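Local coordinates for protein chitooligosaccharide oxidase (Gibberella zeae, PDB 6Y0R) that oxidises the C1 hydroxyl of chitooligosaccharides to the lactone with a covalently bound FAD, passing the electrons to oxygen to give hydrogen peroxide, at residues 267-272 with 276-281; 456-459 with 465-468; 29-32 with 37-40. All coordinates share one frame; numbering follows the deposited sequence.

Contact 1 (267-272 with 276-281); sequences MQMGVS and YSVDGA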
# COMPACT_ATOMS: atom_id res chain seq x y z
N MET A 267 -8.47 -4.33 13.00
CA MET A 267 -7.39 -4.62 13.93
C MET A 267 -6.43 -5.64 13.35
O MET A 267 -6.74 -6.29 12.31
CB MET A 267 -7.91 -5.11 15.28
CG MET A 267 -8.61 -6.40 15.25
SD MET A 267 -9.19 -6.68 17.00
CE MET A 267 -7.81 -6.06 17.93
N GLN A 268 -5.30 -5.72 14.01
CA GLN A 268 -4.18 -6.56 13.56
C GLN A 268 -3.42 -7.15 14.75
O GLN A 268 -3.43 -6.58 15.84
CB GLN A 268 -3.29 -5.71 12.65
CG GLN A 268 -2.66 -4.56 13.38
CD GLN A 268 -1.89 -3.62 12.47
OE1 GLN A 268 -1.69 -3.87 11.28
NE2 GLN A 268 -1.54 -2.47 13.03
N MET A 269 -2.72 -8.23 14.46
CA MET A 269 -1.84 -8.90 15.41
C MET A 269 -0.40 -8.60 14.99
O MET A 269 -0.04 -8.93 13.84
CB MET A 269 -2.09 -10.40 15.42
CG MET A 269 -1.21 -11.12 16.42
SD MET A 269 -1.69 -10.93 18.13
CE MET A 269 -3.32 -11.66 18.14
N GLY A 270 0.39 -8.00 15.88
CA GLY A 270 1.83 -7.82 15.62
C GLY A 270 2.62 -8.95 16.27
O GLY A 270 2.21 -9.43 17.37
N VAL A 271 3.68 -9.45 15.61
CA VAL A 271 4.49 -10.58 16.14
C VAL A 271 5.94 -10.21 15.89
O VAL A 271 6.25 -9.76 14.79
CB VAL A 271 4.13 -11.92 15.48
CG1 VAL A 271 4.87 -13.04 16.19
CG2 VAL A 271 2.60 -12.20 15.47
N SER A 272 6.80 -10.40 16.88
CA SER A 272 8.27 -10.29 16.70
C SER A 272 8.90 -11.21 17.74
O SER A 272 8.17 -11.94 18.41
CB SER A 272 8.72 -8.89 16.90
OG SER A 272 8.59 -8.51 18.27
N TYR A 276 3.74 -11.11 21.09
CA TYR A 276 2.48 -10.92 20.32
C TYR A 276 1.73 -9.72 20.90
O TYR A 276 1.72 -9.57 22.14
CB TYR A 276 1.61 -12.18 20.41
CG TYR A 276 2.21 -13.43 19.81
CD1 TYR A 276 3.19 -14.16 20.48
CD2 TYR A 276 1.77 -13.93 18.59
CE1 TYR A 276 3.71 -15.33 19.94
CE2 TYR A 276 2.32 -15.08 18.02
CZ TYR A 276 3.28 -15.79 18.72
OH TYR A 276 3.82 -16.95 18.20
N SER A 277 1.05 -8.90 20.08
CA SER A 277 0.25 -7.76 20.58
C SER A 277 -0.84 -7.45 19.57
O SER A 277 -0.55 -7.52 18.38
CB SER A 277 1.11 -6.54 20.83
OG SER A 277 0.33 -5.51 21.41
N VAL A 278 -2.02 -7.10 20.05
CA VAL A 278 -3.13 -6.66 19.19
C VAL A 278 -3.12 -5.13 19.14
O VAL A 278 -2.91 -4.48 20.19
CB VAL A 278 -4.48 -7.20 19.68
CG1 VAL A 278 -5.61 -6.58 18.91
CG2 VAL A 278 -4.52 -8.71 19.64
N ASP A 279 -3.32 -4.54 17.95
CA ASP A 279 -3.60 -3.09 17.88
C ASP A 279 -4.71 -2.86 16.87
O ASP A 279 -4.85 -3.62 15.91
CB ASP A 279 -2.39 -2.22 17.60
CG ASP A 279 -1.93 -2.34 16.20
OD1 ASP A 279 -1.17 -3.30 15.94
OD2 ASP A 279 -2.34 -1.44 15.38
N GLY A 280 -5.52 -1.83 17.10
CA GLY A 280 -6.60 -1.57 16.17
C GLY A 280 -7.25 -0.24 16.42
O GLY A 280 -6.80 0.52 17.32
N ALA A 281 -8.32 0.02 15.68
CA ALA A 281 -9.14 1.23 15.86
C ALA A 281 -10.61 0.85 15.78
O ALA A 281 -10.99 -0.02 15.03
CB ALA A 281 -8.84 2.27 14.82

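Contact 2 (456-459 with 465-468); sequences RATE and NVAK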
# COMPACT_ATOMS: atom_id res chain seq x y z
N ARG A 456 5.17 -15.18 -11.68
CA ARG A 456 4.59 -15.63 -10.40
C ARG A 456 4.18 -14.41 -9.56
O ARG A 456 3.14 -14.48 -8.91
CB ARG A 456 5.59 -16.55 -9.70
CG ARG A 456 5.02 -17.16 -8.43
CD ARG A 456 6.00 -18.14 -7.82
NE ARG A 456 5.38 -18.66 -6.60
CZ ARG A 456 4.50 -19.65 -6.51
NH1 ARG A 456 4.06 -19.98 -5.31
NH2 ARG A 456 4.05 -20.29 -7.58
N ALA A 457 4.88 -13.30 -9.68
CA ALA A 457 4.54 -12.07 -8.92
C ALA A 457 3.22 -11.54 -9.47
O ALA A 457 2.30 -11.19 -8.70
CB ALA A 457 5.64 -11.06 -9.04
N THR A 458 3.09 -11.46 -10.78
CA THR A 458 1.86 -10.93 -11.40
C THR A 458 0.65 -11.77 -10.95
O THR A 458 -0.46 -11.25 -10.57
CB THR A 458 2.19 -10.78 -12.90
OG1 THR A 458 3.52 -10.32 -13.22
CG2 THR A 458 1.28 -9.83 -13.60
N GLU A 459 0.79 -13.10 -10.90
CA GLU A 459 -0.30 -13.97 -10.43
C GLU A 459 -0.54 -13.76 -8.93
O GLU A 459 -1.73 -13.81 -8.50
CB GLU A 459 0.03 -15.42 -10.81
CG GLU A 459 -0.87 -16.42 -10.13
CD GLU A 459 -0.23 -17.05 -8.88
OE1 GLU A 459 0.87 -17.71 -9.01
OE2 GLU A 459 -0.81 -16.88 -7.78
N ASN A 465 -7.57 -11.83 -12.07
CA ASN A 465 -7.75 -10.59 -12.84
C ASN A 465 -6.65 -10.39 -13.88
O ASN A 465 -6.73 -9.46 -14.65
CB ASN A 465 -7.81 -9.37 -11.89
CG ASN A 465 -9.16 -9.26 -11.22
OD1 ASN A 465 -10.14 -9.86 -11.68
ND2 ASN A 465 -9.20 -8.53 -10.11
N VAL A 466 -5.61 -11.23 -13.91
CA VAL A 466 -4.47 -10.99 -14.83
C VAL A 466 -4.97 -10.94 -16.29
O VAL A 466 -4.55 -10.05 -17.05
CB VAL A 466 -3.33 -11.99 -14.61
CG1 VAL A 466 -2.32 -11.92 -15.74
CG2 VAL A 466 -2.60 -11.77 -13.29
N ALA A 467 -5.80 -11.89 -16.73
CA ALA A 467 -6.21 -11.96 -18.15
C ALA A 467 -6.88 -10.66 -18.61
O ALA A 467 -6.48 -10.11 -19.66
CB ALA A 467 -7.12 -13.17 -18.35
N LYS A 468 -7.83 -10.14 -17.83
CA LYS A 468 -8.52 -8.87 -18.14
C LYS A 468 -7.52 -7.71 -18.07
O LYS A 468 -7.56 -6.84 -18.95
CB LYS A 468 -9.74 -8.68 -17.24
CG LYS A 468 -10.52 -7.41 -17.53
CD LYS A 468 -11.88 -7.34 -16.90
CE LYS A 468 -12.55 -6.00 -17.13
NZ LYS A 468 -13.81 -5.94 -16.37

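Contact 3 (29-32 with 37-40); sequences SCLT and PTDA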
# COMPACT_ATOMS: atom_id res chain seq x y z
N SER A 29 17.35 16.20 -23.67
CA SER A 29 17.24 17.38 -24.58
C SER A 29 15.79 17.53 -25.03
O SER A 29 15.34 18.68 -25.09
CB SER A 29 18.22 17.34 -25.72
OG SER A 29 18.44 16.01 -26.15
N CYS A 30 15.05 16.43 -25.24
CA CYS A 30 13.60 16.44 -25.57
C CYS A 30 12.85 17.15 -24.44
O CYS A 30 12.04 18.02 -24.73
CB CYS A 30 13.01 15.05 -25.80
SG CYS A 30 11.25 15.06 -26.27
N LEU A 31 13.13 16.78 -23.19
CA LEU A 31 12.43 17.33 -22.01
C LEU A 31 12.71 18.84 -21.89
O LEU A 31 11.74 19.62 -21.77
CB LEU A 31 12.89 16.57 -20.75
CG LEU A 31 12.37 15.13 -20.64
CD1 LEU A 31 13.04 14.42 -19.48
CD2 LEU A 31 10.86 15.08 -20.52
N THR A 32 13.97 19.23 -21.94
CA THR A 32 14.39 20.66 -21.84
C THR A 32 13.68 21.46 -22.96
O THR A 32 13.00 22.48 -22.66
CB THR A 32 15.93 20.75 -21.85
OG1 THR A 32 16.39 20.08 -23.01
CG2 THR A 32 16.56 20.11 -20.64
N PRO A 37 10.48 20.79 -16.51
CA PRO A 37 11.54 20.89 -15.52
C PRO A 37 12.18 19.51 -15.32
O PRO A 37 11.45 18.52 -15.29
CB PRO A 37 10.84 21.36 -14.22
CG PRO A 37 9.49 21.83 -14.66
CD PRO A 37 9.16 21.14 -15.98
N THR A 38 13.49 19.45 -15.20
CA THR A 38 14.23 18.20 -14.94
C THR A 38 15.34 18.45 -13.92
O THR A 38 15.70 19.64 -13.71
CB THR A 38 14.77 17.60 -16.24
OG1 THR A 38 15.87 18.40 -16.68
CG2 THR A 38 13.73 17.49 -17.33
N ASP A 39 15.85 17.36 -13.34
CA ASP A 39 16.99 17.39 -12.40
C ASP A 39 18.25 17.01 -13.17
O ASP A 39 18.20 16.07 -13.94
CB ASP A 39 16.80 16.41 -11.24
CG ASP A 39 15.65 16.72 -10.29
OD1 ASP A 39 15.27 17.86 -10.17
OD2 ASP A 39 15.16 15.78 -9.70
N ALA A 40 19.32 17.76 -13.00
CA ALA A 40 20.58 17.46 -13.69
C ALA A 40 21.21 16.24 -13.03
O ALA A 40 21.25 16.20 -11.81
CB ALA A 40 21.51 18.65 -13.63

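Contact 1 (267-272 with 276-281)
Q268 and D279 both turn CG into the position between backbone N and carbonyl carbon (chi1 64° and 73°), so that amide and carboxylate rise from one face of a beta hairpin and meet there. The hairpin joins strands 265-272 and 275-283, two neighbours in the middle of a seven-stranded antiparallel sheet. In this flavin oxidase family such a sheet belongs to the substrate-binding domain, and here it probably faces the flavin, since the side chain of Q268 lies about 7 Å from the FAD. The Q268 chain runs extended beyond CG and delivers NE2 to D279 OD2 at 2.7 Å. The acceptor lies close to the amide plane and uses its syn lone pair, although amide and carboxylate planes are turned 59° apart. This bond adds a side-chain link to the two backbone bonds of the same pair, Q268 N to D279 O and D279 N to Q268 O, each 2.9 Å. M170 also packs against both side chains. The next hydrogen-bonded pair is G270 with S277, whose bond from G270 N to S277 O is 2.7 Å long.

M267, M269, V271, Y276 and V278 line the other face, where M267, M269 and Y276 pack on helix 247-260. Bends at chi2 and chi3 curl the M269 chain until CE touches V278 CG2 at 3.5 Å. Near the 267 end the strands draw together, with 3.9 Å between the CA atoms of M267 and G280, where no side chain stands on the second strand. W242 meets the Y276 ring from outside the hairpin. V271 and Y276 extend alongside each other in the same direction: the valine sets CG2 3.7 Å from Y276 CD2, while its CG1 sits over a ring face as a CH-pi contact, 4.1 Å from the centroid and shifted toward the rim.

Contact 2 (456-459 with 465-468)
V466 reaches across to T458 and E459 by van der Waals contact alone, with one methyl group doing the touching. Its CG1 stands anti to the backbone N (chi1 168°), which leaves CG2 beside that N and turned to the preceding helix. CG2 rests 3.5 Å from T458 O, a plain van der Waals contact on the outside of the helix backbone. The same CG2 comes to 4.3 Å from the methyl CG2 of T458, and to 4.3 Å from E459 CA. The E459 side chain runs off from V466, so it is the backbone of this residue that comes near. The contact is small, burying about 90 Å² in all.

The polar ends of T458 and N465 are paired with residues outside the two segments. T458 OG1 is hydrogen-bonded to Q486 O and more weakly to N454 O within its own helix, which turns the hydroxyl to the C-terminal chain and leaves the methyl CG2 for V466. N465, where the second segment begins, gives ND2 to both A395 O and P391 O. K468 makes a cation-pi interaction with W207.

In the fold, these are consecutive helices of the berberine-like region, 454-462 and 466-476, joined by a short connection. T458 also packs on I488, while K468 extends the second helix's contacts to helix 203-212.

Contact 3 (29-32 with 37-40)
T38 and L31 carry most of this contact, a meeting of methyl and methylene groups between helix 26-33 and the short strand 38-39 that follows it. The strand is weakly bonded and forms one edge of a four-stranded mixed sheet whose other strands belong to the PCMH-type FAD-binding domain. It runs antiparallel to strand 63-65, so the chain goes from helix through a short turn to sheet edge.

T38 gives the larger share. Its OG1 occupies the position between backbone N and carbonyl carbon (chi1 73°), and this sends CG2 anti to the carbonyl carbon, toward the helix. There the methyl touches L31 at two points: CB at 3.6 Å and CD1 at 3.8 Å. The two side chains cross at a slant, and the leucine takes the methyl against its root and one branch together.

L31 is the buried partner. Beyond T38 it packs on V36 of the turn, on A63 of the adjacent strand, and on A76 and C79 of helix 70-83, so it fills the corner where the N-terminal helix, the sheet edge and that helix come together. One residue earlier, C30 forms a disulfide with C79, tying the helices covalently beside this apolar patch.

T32 stands at the exposed border of the contact and adds little, its CG2 lying 4.4 Å from T38 OG1. Its own hydroxyl is turned back along the helix, leaving the methyl on the strand side. That hydroxyl bonds to backbone carbonyls of the preceding turn, N28 O and S29 O. In the second of these bonds T32 OG1 sits 2.7 Å from S29 O, above the carbonyl plane by 35°.

Overall arrangement
The contacts follow one another along the chain in the order 3, 1, 2, and none touches another. Contact 3 lies at the N-terminal end, on the edge of the four-stranded sheet; contact 1 belongs to the seven-stranded antiparallel sheet on the opposite side of the chain's centre, with centres 46 Å apart. Contact 2 lies in the C-terminal berberine-like helices, its centre 30 Å from contact 1 and 35 Å from contact 3. They share no helix or strand. Each joins elements close in sequence, so they are three separate local packings; contact 1 brings a side chain to about 7 Å from the FAD, and the T458 side chain of contact 2 is about 12 Å away.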